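Local coordinates for protein cytochrome P450 268A2 Cyp268A2 (Mycobacterium marinum, PDB 6BLD) that binds a haem group within the largely helical cytochrome P450 fold and holds (3E,5E)-6,10-dimethylundeca-3,5,9-trien-2-one in a pocket beside it, at residues C157-P162 with T264-I269; V151-H156 with R413-T418; H182-L187 with L257-N262. All blocks are in the same frame, centred on the assembly; numbering follows the deposited sequence.

Contact 1: residues C157-P162 with T264-I269; sequences CAKELP and TTRQTI. With HEM (protoporphyrin IX containing Fe), chain B.
The long I-helix, which runs across the haem at the core of every cytochrome P450, meets the E-helix region here. R266 and I269 of this helix (247-278) pack against A158, near K159 where helix 153-158 gives way to helix 160-170. The interface is buried and made almost wholly by packing. A158 O has no classical partner in the model; its closest neighbour across the contact is R266 CA, at 3.4 Å, with a C-H...O angle of 141°. The methyl of A158 lies against I269 CG2, 4.0 Å away, while I269 CD1 comes near the A158 carbonyl oxygen.

R266 leaves helix 247-278 with CG roughly opposite its backbone N (chi1 153°) and runs extended to NE, which carries the guanidinium past A158 and under K159. K159 CB sits over one face of that flat group, 3.7 Å from R266 NH1. The rest of the lysine turns away, and its NZ makes salt bridges with E155 and E178; R266 NH1 has a long, weak ion pair with D185. Acidic neighbours on both cations probably ease the nearness of two like charges.

Further along, the ring of P162 lies slantwise across T265, with P162 CG 3.9 Å from T265 CB. T265 touches both P162 and the cofactor: its OG1 makes a tight approach to the haem vinyl carbon CBB, at 3.0 Å. T264, the threonine of the P450 A/G-G-x-D/E-T signature, faces the porphyrin directly, and its hydroxyl is hydrogen-bonded to A260 O. One turn on, T268 uses both its N and its OG1 on T264 O, the hydroxyl donating from above the carbonyl plane over 2.9 Å.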
loop_
_atom_site.group_PDB
_atom_site.type_symbol
_atom_site.label_atom_id
_atom_site.label_comp_id
_atom_site.label_asym_id
_atom_site.label_seq_id
_atom_site.Cartn_x
_atom_site.Cartn_y
_atom_site.Cartn_z
ATOM N N CYS A 157 -2.184 15.633 9.311
ATOM C CA CYS A 157 -1.684 14.570 10.174
ATOM C C CYS A 157 -1.358 13.293 9.406
ATOM O O CYS A 157 -0.222 12.811 9.456
ATOM C CB CYS A 157 -2.699 14.264 11.277
ATOM S SG CYS A 157 -2.152 13.007 12.455
ATOM N N ALA A 158 -2.348 12.743 8.698
ATOM C CA ALA A 158 -2.188 11.419 8.098
ATOM C C ALA A 158 -1.039 11.384 7.097
ATOM O O ALA A 158 -0.317 10.385 7.007
ATOM C CB ALA A 158 -3.491 10.986 7.430
ATOM N N LYS A 159 -0.852 12.460 6.337
ATOM C CA LYS A 159 0.200 12.500 5.331
ATOM C C LYS A 159 1.539 12.980 5.878
ATOM O O LYS A 159 2.555 12.833 5.192
ATOM C CB LYS A 159 -0.221 13.402 4.164
ATOM C CG LYS A 159 -0.196 14.885 4.494
ATOM C CD LYS A 159 0.076 15.733 3.261
ATOM C CE LYS A 159 0.445 17.156 3.651
ATOM N NZ LYS A 159 0.496 18.070 2.477
ATOM N N GLU A 160 1.570 13.527 7.095
ATOM C CA GLU A 160 2.774 14.197 7.579
ATOM C C GLU A 160 3.808 13.209 8.109
ATOM O O GLU A 160 4.994 13.309 7.778
ATOM C CB GLU A 160 2.406 15.217 8.657
ATOM C CG GLU A 160 2.141 16.612 8.116
ATOM C CD GLU A 160 3.154 17.033 7.066
ATOM O OE1 GLU A 160 4.368 17.028 7.363
ATOM O OE2 GLU A 160 2.733 17.367 5.939
ATOM N N LEU A 161 3.387 12.258 8.940
ATOM C CA LEU A 161 4.338 11.325 9.538
ATOM C C LEU A 161 4.998 10.415 8.503
ATOM O O LEU A 161 6.212 10.191 8.587
ATOM C CB LEU A 161 3.668 10.483 10.628
ATOM C CG LEU A 161 4.646 9.597 11.408
ATOM C CD1 LEU A 161 5.739 10.444 12.041
ATOM C CD2 LEU A 161 3.929 8.768 12.458
ATOM N N PRO A 162 4.261 9.859 7.529
ATOM C CA PRO A 162 4.940 9.032 6.515
ATOM C C PRO A 162 6.017 9.772 5.738
ATOM O O PRO A 162 7.104 9.219 5.534
ATOM C CB PRO A 162 3.787 8.582 5.607
ATOM C CG PRO A 162 2.609 8.575 6.494
ATOM C CD PRO A 162 2.795 9.760 7.396
ATOM N N THR A 264 0.526 4.028 1.767
ATOM C CA THR A 264 -0.053 2.967 2.586
ATOM C C THR A 264 -0.250 3.418 4.030
ATOM O O THR A 264 -1.349 3.299 4.584
ATOM C CB THR A 264 0.833 1.723 2.534
ATOM O OG1 THR A 264 2.160 2.070 2.945
ATOM C CG2 THR A 264 0.874 1.161 1.123
ATOM N N THR A 265 0.811 3.931 4.658
ATOM C CA THR A 265 0.706 4.372 6.046
ATOM C C THR A 265 -0.257 5.544 6.181
ATOM O O THR A 265 -1.018 5.623 7.153
ATOM C CB THR A 265 2.088 4.752 6.579
ATOM O OG1 THR A 265 3.013 3.698 6.291
ATOM C CG2 THR A 265 2.042 4.985 8.086
ATOM N N ARG A 266 -0.241 6.461 5.211
ATOM C CA ARG A 266 -1.127 7.619 5.266
ATOM C C ARG A 266 -2.591 7.196 5.282
ATOM O O ARG A 266 -3.397 7.754 6.037
ATOM C CB ARG A 266 -0.833 8.547 4.087
ATOM C CG ARG A 266 -1.995 9.403 3.617
ATOM C CD ARG A 266 -1.594 10.161 2.357
ATOM N NE ARG A 266 -2.624 11.086 1.898
ATOM C CZ ARG A 266 -2.381 12.153 1.142
ATOM N NH1 ARG A 266 -1.139 12.429 0.762
ATOM N NH2 ARG A 266 -3.375 12.945 0.767
ATOM N N GLN A 267 -2.955 6.199 4.471
ATOM C CA GLN A 267 -4.342 5.747 4.458
ATOM C C GLN A 267 -4.683 4.967 5.723
ATOM O O GLN A 267 -5.796 5.086 6.248
ATOM C CB GLN A 267 -4.620 4.901 3.215
ATOM C CG GLN A 267 -4.329 5.594 1.886
ATOM C CD GLN A 267 -4.836 7.026 1.826
ATOM O OE1 GLN A 267 -5.919 7.340 2.319
ATOM N NE2 GLN A 267 -4.053 7.899 1.205
ATOM N N THR A 268 -3.740 4.166 6.227
ATOM C CA THR A 268 -3.992 3.409 7.449
ATOM C C THR A 268 -4.231 4.333 8.638
ATOM O O THR A 268 -5.038 4.015 9.519
ATOM C CB THR A 268 -2.825 2.460 7.734
ATOM O OG1 THR A 268 -2.577 1.646 6.580
ATOM C CG2 THR A 268 -3.141 1.556 8.917
ATOM N N ILE A 269 -3.556 5.484 8.675
ATOM C CA ILE A 269 -3.780 6.437 9.758
ATOM C C ILE A 269 -5.176 7.040 9.659
ATOM O O ILE A 269 -5.886 7.166 10.666
ATOM C CB ILE A 269 -2.686 7.522 9.748
ATOM C CG1 ILE A 269 -1.331 6.914 10.126
ATOM C CG2 ILE A 269 -3.045 8.654 10.699
ATOM C CD1 ILE A 269 -0.142 7.779 9.750
HETATM C CHA HEM B . 5.637 -4.353 -0.524
HETATM C CHB HEM B . 7.898 -0.416 1.196
HETATM C CHC HEM B . 4.264 0.298 4.340
HETATM C CHD HEM B . 1.690 -3.096 1.992
HETATM C C1A HEM B . 6.573 -3.359 -0.331
HETATM C C2A HEM B . 7.827 -3.207 -1.044
HETATM C C3A HEM B . 8.449 -2.126 -0.569
HETATM C C4A HEM B . 7.613 -1.544 0.462
HETATM C CMA HEM B . 9.819 -1.588 -1.037
HETATM C CAA HEM B . 8.353 -4.144 -2.151
HETATM C CBA HEM B . 9.021 -5.347 -1.492
HETATM C CGA HEM B . 9.382 -6.375 -2.533
HETATM O O1A HEM B . 10.233 -7.253 -2.238
HETATM O O2A HEM B . 8.825 -6.312 -3.660
HETATM C C1B HEM B . 7.148 0.083 2.239
HETATM C C2B HEM B . 7.556 1.135 3.143
HETATM C C3B HEM B . 6.575 1.345 4.018
HETATM C C4B HEM B . 5.484 0.429 3.701
HETATM C CMB HEM B . 8.903 1.888 3.114
HETATM C CAB HEM B . 6.674 2.409 5.137
HETATM C CBB HEM B . 5.751 2.551 6.088
HETATM C C1C HEM B . 3.246 -0.567 3.983
HETATM C C2C HEM B . 1.971 -0.722 4.659
HETATM C C3C HEM B . 1.263 -1.657 3.996
HETATM C C4C HEM B . 2.072 -2.130 2.896
HETATM C CMC HEM B . 1.558 0.097 5.906
HETATM C CAC HEM B . -0.147 -2.230 4.273
HETATM C CBC HEM B . -0.831 -2.007 5.399
HETATM C C1D HEM B . 2.526 -3.752 1.116
HETATM C C2D HEM B . 2.174 -4.868 0.265
HETATM C C3D HEM B . 3.260 -5.217 -0.434
HETATM C C4D HEM B . 4.345 -4.334 -0.046
HETATM C CMD HEM B . 0.777 -5.524 0.188
HETATM C CAD HEM B . 3.352 -6.364 -1.466
HETATM C CBD HEM B . 3.484 -7.693 -0.726
HETATM C CGD HEM B . 3.521 -8.847 -1.695
HETATM O O1D HEM B . 3.574 -10.015 -1.231
HETATM O O2D HEM B . 3.496 -8.604 -2.929
HETATM N NA HEM B . 6.477 -2.324 0.581
HETATM N NB HEM B . 5.880 -0.323 2.609
HETATM N NC HEM B . 3.270 -1.444 2.914
HETATM N ND HEM B . 3.857 -3.455 0.902
HETATM FE FE HEM B . 4.946 -2.044 1.914
#

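Contact 2: residues V151-H156 with R413-T418; sequences VDFVEH and RSMPCT
With D152 CG swung to the far side from its own N (chi1 174°), the carboxylate reaches the backbone of S414 and M415, and a similar turn in F153 (chi1 -179°) sends its ring out beside the M415 side chain. D152 OD1 takes the M415 N-H over 2.8 Å in an almost straight bond (177°) that arrives nearly along the C-O axis. M415 answers through its carbonyl: F153 N donates to M415 O at 2.7 Å. One residue of the C-terminal strand is thus gripped at both its N and its O, by an acid and by the residue after it.

The same carboxylate N-caps the helix that starts at F153. E155 N comes to OD2 from above the carboxylate plane, and V154 N makes a weaker bond to OD1; a water donates both to D152 OD2 and to R413 O, extending the carboxylate's hold along the strand. D152 and P416 form an antiparallel, non-hydrogen-bonded pair, while V151 O accepts from C417 N at 3.0 Å. This is the point in the P450 fold where the short strand ahead of the E helix joins the C-terminal strand 411-418, itself paired with strands 397-398 and 402-404.

Apolar groups back the polar seam. F153 and M415 run side by side in the same direction, and M415 CE meets F153 CD2 at 3.6 Å, oblique to the ring. C417 SG takes the ring's edge instead, 5.3 Å from the centroid, in a sulfur-aromatic contact. The far end of the ring, opposite C417 SG, reaches I269 of helix 247-278, and the phenyl group also touches L273. V154 CG2 rests on the S414 backbone, 3.8 Å from its CA, as V154 CG1 comes up against R413 O.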
loop_
_atom_site.group_PDB
_atom_site.type_symbol
_atom_site.label_atom_id
_atom_site.label_comp_id
_atom_site.label_asym_id
_atom_site.label_seq_id
_atom_site.Cartn_x
_atom_site.Cartn_y
_atom_site.Cartn_z
ATOM N N VAL A 151 -10.470 20.810 11.119
ATOM C CA VAL A 151 -9.480 20.811 10.051
ATOM C C VAL A 151 -9.373 19.415 9.440
ATOM O O VAL A 151 -9.774 18.411 10.034
ATOM C CB VAL A 151 -8.117 21.308 10.569
ATOM C CG1 VAL A 151 -7.319 20.163 11.174
ATOM C CG2 VAL A 151 -7.338 21.992 9.456
ATOM N N ASP A 152 -8.830 19.360 8.226
ATOM C CA ASP A 152 -8.692 18.096 7.513
ATOM C C ASP A 152 -7.622 17.235 8.175
ATOM O O ASP A 152 -6.459 17.640 8.274
ATOM C CB ASP A 152 -8.345 18.351 6.048
ATOM C CG ASP A 152 -8.042 17.072 5.288
ATOM O OD1 ASP A 152 -8.718 16.053 5.542
ATOM O OD2 ASP A 152 -7.129 17.087 4.436
ATOM N N PHE A 153 -8.019 16.042 8.624
ATOM C CA PHE A 153 -7.084 15.150 9.300
ATOM C C PHE A 153 -6.055 14.569 8.338
ATOM O O PHE A 153 -4.936 14.245 8.753
ATOM C CB PHE A 153 -7.853 14.026 9.997
ATOM C CG PHE A 153 -6.979 13.056 10.738
ATOM C CD1 PHE A 153 -6.391 13.411 11.941
ATOM C CD2 PHE A 153 -6.755 11.783 10.237
ATOM C CE1 PHE A 153 -5.591 12.516 12.628
ATOM C CE2 PHE A 153 -5.956 10.884 10.918
ATOM C CZ PHE A 153 -5.373 11.252 12.116
ATOM N N VAL A 154 -6.408 14.432 7.059
ATOM C CA VAL A 154 -5.491 13.825 6.097
ATOM C C VAL A 154 -4.295 14.736 5.850
ATOM O O VAL A 154 -3.139 14.304 5.922
ATOM C CB VAL A 154 -6.228 13.494 4.787
ATOM C CG1 VAL A 154 -5.244 12.986 3.742
ATOM C CG2 VAL A 154 -7.326 12.473 5.037
ATOM N N GLU A 155 -4.554 16.012 5.558
ATOM C CA GLU A 155 -3.472 16.927 5.213
ATOM C C GLU A 155 -2.665 17.361 6.428
ATOM O O GLU A 155 -1.457 17.594 6.312
ATOM C CB GLU A 155 -4.033 18.154 4.493
ATOM C CG GLU A 155 -3.032 18.857 3.589
ATOM C CD GLU A 155 -2.747 18.081 2.316
ATOM O OE1 GLU A 155 -3.509 17.142 2.001
ATOM O OE2 GLU A 155 -1.759 18.412 1.626
ATOM N N HIS A 156 -3.300 17.471 7.593
ATOM C CA HIS A 156 -2.645 17.992 8.784
ATOM C C HIS A 156 -2.068 16.908 9.686
ATOM O O HIS A 156 -1.506 17.234 10.735
ATOM C CB HIS A 156 -3.625 18.856 9.585
ATOM C CG HIS A 156 -3.882 20.197 8.973
ATOM N ND1 HIS A 156 -4.432 20.350 7.719
ATOM C CD2 HIS A 156 -3.658 21.449 9.441
ATOM C CE1 HIS A 156 -4.538 21.637 7.440
ATOM N NE2 HIS A 156 -4.076 22.325 8.469
ATOM N N ARG A 413 -9.521 10.642 0.606
ATOM C CA ARG A 413 -9.033 11.904 0.059
ATOM C C ARG A 413 -8.942 12.974 1.141
ATOM O O ARG A 413 -7.902 13.623 1.301
ATOM C CB ARG A 413 -9.943 12.366 -1.082
ATOM C CG ARG A 413 -9.580 13.725 -1.664
ATOM C CD ARG A 413 -8.152 13.745 -2.187
ATOM N NE ARG A 413 -7.918 12.699 -3.177
ATOM C CZ ARG A 413 -6.728 12.160 -3.426
ATOM N NH1 ARG A 413 -5.662 12.569 -2.753
ATOM N NH2 ARG A 413 -6.605 11.212 -4.343
ATOM N N SER A 414 -10.022 13.170 1.891
ATOM C CA SER A 414 -10.040 14.143 2.971
ATOM C C SER A 414 -11.016 13.669 4.037
ATOM O O SER A 414 -11.919 12.872 3.771
ATOM C CB SER A 414 -10.424 15.540 2.468
ATOM O OG SER A 414 -11.714 15.529 1.885
ATOM N N MET A 415 -10.822 14.174 5.250
ATOM C CA MET A 415 -11.638 13.773 6.387
ATOM C C MET A 415 -11.448 14.760 7.530
ATOM O O MET A 415 -10.360 14.831 8.115
ATOM C CB MET A 415 -11.275 12.356 6.836
ATOM C CG MET A 415 -12.044 11.863 8.049
ATOM S SD MET A 415 -11.592 10.172 8.490
ATOM C CE MET A 415 -9.924 10.410 9.095
ATOM N N PRO A 416 -12.468 15.541 7.870
ATOM C CA PRO A 416 -12.336 16.472 8.992
ATOM C C PRO A 416 -12.257 15.728 10.317
ATOM O O PRO A 416 -12.692 14.582 10.451
ATOM C CB PRO A 416 -13.610 17.321 8.903
ATOM C CG PRO A 416 -14.594 16.441 8.203
ATOM C CD PRO A 416 -13.797 15.609 7.237
ATOM N N CYS A 417 -11.674 16.402 11.304
ATOM C CA CYS A 417 -11.536 15.843 12.640
ATOM C C CYS A 417 -11.842 16.918 13.669
ATOM O O CYS A 417 -11.530 18.094 13.464
ATOM C CB CYS A 417 -10.130 15.269 12.871
ATOM S SG CYS A 417 -8.797 16.489 12.878
ATOM N N THR A 418 -12.466 16.506 14.769
ATOM C CA THR A 418 -12.826 17.399 15.857
ATOM C C THR A 418 -12.172 16.924 17.146
ATOM O O THR A 418 -11.998 15.722 17.364
ATOM C CB THR A 418 -14.346 17.465 16.048
ATOM O OG1 THR A 418 -14.859 16.143 16.251
ATOM C CG2 THR A 418 -15.012 18.082 14.828
HETATM O O HOH W 1 -6.938 16.282 1.994
#

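Contact 3: residues H182-L187 with L257-N262; sequences HAADAL and LAVAGN. With HEM (protoporphyrin IX containing Fe), chain B; DXJ ((3E,5E)-6,10-dimethylundeca-3,5,9-trien-2-one), chain C.
L187 and V259 meet at about a right angle, L187 CD1 touching V259 CG2 at 3.7 Å, and the helices behind them cross just as steeply: helix 182-186, just ahead of L187, crosses helix 257-262 at -86°, with axes 8.5 Å apart. So steep a crossing lets few residues meet, and A184 marks the near point. Its methyl points toward helix 257-262, 3.4 Å from A258 O, and is bordered by A258 CB, V259 and N262 CB. That same carbonyl accepts N262 ND2 at 2.8 Å, in the carbonyl plane and on a lone pair, which fixes the amide of N262 along its own helix.

V259 CG1, opposite the backbone N (chi1 173°), lies 3.6 Å from C05 of (3E,5E)-6,10-dimethylundeca-3,5,9-trien-2-one, and CG2 faces L187 and A184. L187 packs on the ketone end of the ligand, to which Q209 NE2 hydrogen-bonds. A260 CB touches both bound groups, 3.6 Å from HEM CHB and close to ligand C02. The F helix here crosses helix 247-278 at A258 and V259, just ahead of its A-G-N-D-T signature and beside the ligand pocket, as is characteristic of the P450 fold.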
loop_
_atom_site.group_PDB
_atom_site.type_symbol
_atom_site.label_atom_id
_atom_site.label_comp_id
_atom_site.label_asym_id
_atom_site.label_seq_id
_atom_site.Cartn_x
_atom_site.Cartn_y
_atom_site.Cartn_z
ATOM N N HIS A 182 3.000 14.577 -2.230
ATOM C CA HIS A 182 1.894 14.835 -3.146
ATOM C C HIS A 182 2.040 14.025 -4.429
ATOM O O HIS A 182 1.052 13.497 -4.951
ATOM C CB HIS A 182 1.812 16.329 -3.458
ATOM C CG HIS A 182 0.858 16.666 -4.561
ATOM N ND1 HIS A 182 1.249 16.772 -5.878
ATOM C CD2 HIS A 182 -0.472 16.924 -4.542
ATOM C CE1 HIS A 182 0.203 17.081 -6.624
ATOM N NE2 HIS A 182 -0.854 17.178 -5.837
ATOM N N ALA A 183 3.266 13.914 -4.946
ATOM C CA ALA A 183 3.487 13.151 -6.171
ATOM C C ALA A 183 3.294 11.658 -5.935
ATOM O O ALA A 183 2.792 10.946 -6.814
ATOM C CB ALA A 183 4.885 13.433 -6.722
ATOM N N ALA A 184 3.690 11.165 -4.759
ATOM C CA ALA A 184 3.470 9.758 -4.441
ATOM C C ALA A 184 1.982 9.444 -4.343
ATOM O O ALA A 184 1.529 8.397 -4.819
ATOM C CB ALA A 184 4.183 9.395 -3.139
ATOM N N ASP A 185 1.207 10.344 -3.732
ATOM C CA ASP A 185 -0.234 10.148 -3.631
ATOM C C ASP A 185 -0.911 10.222 -4.996
ATOM O O ASP A 185 -1.935 9.562 -5.214
ATOM C CB ASP A 185 -0.829 11.187 -2.678
ATOM C CG ASP A 185 -2.334 11.066 -2.544
ATOM O OD1 ASP A 185 -2.800 10.105 -1.897
ATOM O OD2 ASP A 185 -3.049 11.937 -3.082
ATOM N N ALA A 186 -0.356 11.008 -5.923
ATOM C CA ALA A 186 -0.941 11.121 -7.256
ATOM C C ALA A 186 -0.863 9.812 -8.033
ATOM O O ALA A 186 -1.773 9.500 -8.809
ATOM C CB ALA A 186 -0.237 12.228 -8.042
ATOM N N LEU A 187 0.207 9.038 -7.838
ATOM C CA LEU A 187 0.452 7.860 -8.662
ATOM C C LEU A 187 -0.510 6.716 -8.376
ATOM O O LEU A 187 -0.495 5.723 -9.110
ATOM C CB LEU A 187 1.894 7.386 -8.472
ATOM C CG LEU A 187 2.944 8.392 -8.946
ATOM C CD1 LEU A 187 4.349 7.825 -8.825
ATOM C CD2 LEU A 187 2.656 8.820 -10.376
ATOM N N LEU A 257 9.761 3.442 -3.474
ATOM C CA LEU A 257 9.904 3.750 -2.055
ATOM C C LEU A 257 9.002 4.906 -1.643
ATOM O O LEU A 257 8.403 4.877 -0.562
ATOM C CB LEU A 257 11.362 4.067 -1.733
ATOM C CG LEU A 257 11.762 4.308 -0.276
ATOM C CD1 LEU A 257 11.279 3.166 0.594
ATOM C CD2 LEU A 257 13.271 4.440 -0.208
ATOM N N ALA A 258 8.885 5.930 -2.495
ATOM C CA ALA A 258 8.042 7.077 -2.172
ATOM C C ALA A 258 6.567 6.694 -2.124
ATOM O O ALA A 258 5.833 7.137 -1.233
ATOM C CB ALA A 258 8.272 8.198 -3.187
ATOM N N VAL A 259 6.113 5.866 -3.066
ATOM C CA VAL A 259 4.695 5.524 -3.126
ATOM C C VAL A 259 4.331 4.556 -2.007
ATOM O O VAL A 259 3.377 4.786 -1.253
ATOM C CB VAL A 259 4.335 4.946 -4.507
ATOM C CG1 VAL A 259 2.903 4.438 -4.504
ATOM C CG2 VAL A 259 4.526 6.000 -5.589
ATOM N N ALA A 260 5.078 3.457 -1.883
ATOM C CA ALA A 260 4.769 2.471 -0.853
ATOM C C ALA A 260 5.026 3.016 0.546
ATOM O O ALA A 260 4.301 2.672 1.486
ATOM C CB ALA A 260 5.580 1.196 -1.083
ATOM N N GLY A 261 6.040 3.868 0.705
ATOM C CA GLY A 261 6.351 4.414 2.013
ATOM C C GLY A 261 5.415 5.506 2.483
ATOM O O GLY A 261 5.323 5.749 3.690
ATOM N N ASN A 262 4.716 6.167 1.561
ATOM C CA ASN A 262 3.830 7.277 1.899
ATOM C C ASN A 262 2.360 6.873 1.888
ATOM O O ASN A 262 1.656 7.056 2.885
ATOM C CB ASN A 262 4.049 8.444 0.929
ATOM C CG ASN A 262 5.200 9.331 1.336
ATOM O OD1 ASN A 262 5.088 10.115 2.278
ATOM N ND2 ASN A 262 6.318 9.216 0.628
HETATM C CHA HEM B . 5.637 -4.353 -0.524
HETATM C CHB HEM B . 7.898 -0.416 1.196
HETATM C CHC HEM B . 4.264 0.298 4.340
HETATM C CHD HEM B . 1.690 -3.096 1.992
HETATM C C1A HEM B . 6.573 -3.359 -0.331
HETATM C C2A HEM B . 7.827 -3.207 -1.044
HETATM C C3A HEM B . 8.449 -2.126 -0.569
HETATM C C4A HEM B . 7.613 -1.544 0.462
HETATM C CMA HEM B . 9.819 -1.588 -1.037
HETATM C CAA HEM B . 8.353 -4.144 -2.151
HETATM C CBA HEM B . 9.021 -5.347 -1.492
HETATM C CGA HEM B . 9.382 -6.375 -2.533
HETATM O O1A HEM B . 10.233 -7.253 -2.238
HETATM O O2A HEM B . 8.825 -6.312 -3.660
HETATM C C1B HEM B . 7.148 0.083 2.239
HETATM C C2B HEM B . 7.556 1.135 3.143
HETATM C C3B HEM B . 6.575 1.345 4.018
HETATM C C4B HEM B . 5.484 0.429 3.701
HETATM C CMB HEM B . 8.903 1.888 3.114
HETATM C CAB HEM B . 6.674 2.409 5.137
HETATM C CBB HEM B . 5.751 2.551 6.088
HETATM C C1C HEM B . 3.246 -0.567 3.983
HETATM C C2C HEM B . 1.971 -0.722 4.659
HETATM C C3C HEM B . 1.263 -1.657 3.996
HETATM C C4C HEM B . 2.072 -2.130 2.896
HETATM C CMC HEM B . 1.558 0.097 5.906
HETATM C CAC HEM B . -0.147 -2.230 4.273
HETATM C CBC HEM B . -0.831 -2.007 5.399
HETATM C C1D HEM B . 2.526 -3.752 1.116
HETATM C C2D HEM B . 2.174 -4.868 0.265
HETATM C C3D HEM B . 3.260 -5.217 -0.434
HETATM C C4D HEM B . 4.345 -4.334 -0.046
HETATM C CMD HEM B . 0.777 -5.524 0.188
HETATM C CAD HEM B . 3.352 -6.364 -1.466
HETATM C CBD HEM B . 3.484 -7.693 -0.726
HETATM C CGD HEM B . 3.521 -8.847 -1.695
HETATM O O1D HEM B . 3.574 -10.015 -1.231
HETATM O O2D HEM B . 3.496 -8.604 -2.929
HETATM N NA HEM B . 6.477 -2.324 0.581
HETATM N NB HEM B . 5.880 -0.323 2.609
HETATM N NC HEM B . 3.270 -1.444 2.914
HETATM N ND HEM B . 3.857 -3.455 0.902
HETATM FE FE HEM B . 4.946 -2.044 1.914
HETATM C C10 DXJ C . 2.959 3.065 -9.080
HETATM C C13 DXJ C . 1.023 4.795 -11.895
HETATM C C01 DXJ C . 2.987 -1.591 -1.890
HETATM C C02 DXJ C . 2.808 -0.427 -2.860
HETATM C C03 DXJ C . 3.651 -0.276 -3.861
HETATM C C04 DXJ C . 1.652 0.554 -2.667
HETATM C C05 DXJ C . 3.494 0.880 -4.848
HETATM C C06 DXJ C . 3.589 0.417 -6.300
HETATM C C07 DXJ C . 3.772 1.572 -7.285
HETATM C C08 DXJ C . 2.787 1.915 -8.090
HETATM C C09 DXJ C . 5.101 2.320 -7.338
HETATM C C11 DXJ C . 2.070 3.235 -10.038
HETATM C C12 DXJ C . 2.218 4.375 -11.043
HETATM O O14 DXJ C . 3.258 4.932 -11.161
#

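Contacts 1 and 3 share helix 247-278, their centres 11 Å apart, and both touch the haem and the bound ligand, contact 1 through T264. Contact 2 lies farther out, its centre about 20 Å from that of the chain, and packs on the same helix through F153 and V154, with R266 NH2 3.5 Å from V154 CG1. It joins contact 1 through helix 153-158: A158 N and K159 N probably hydrogen-bond to F153 O and V154 O. Contacts 2 and 3, with centres 18 Å apart, are bridged by a salt bridge of 2.7 Å between R413 NH1 and D185 OD2. Along the chain, contact 3 is nested within contact 1, and contact 1 within contact 2.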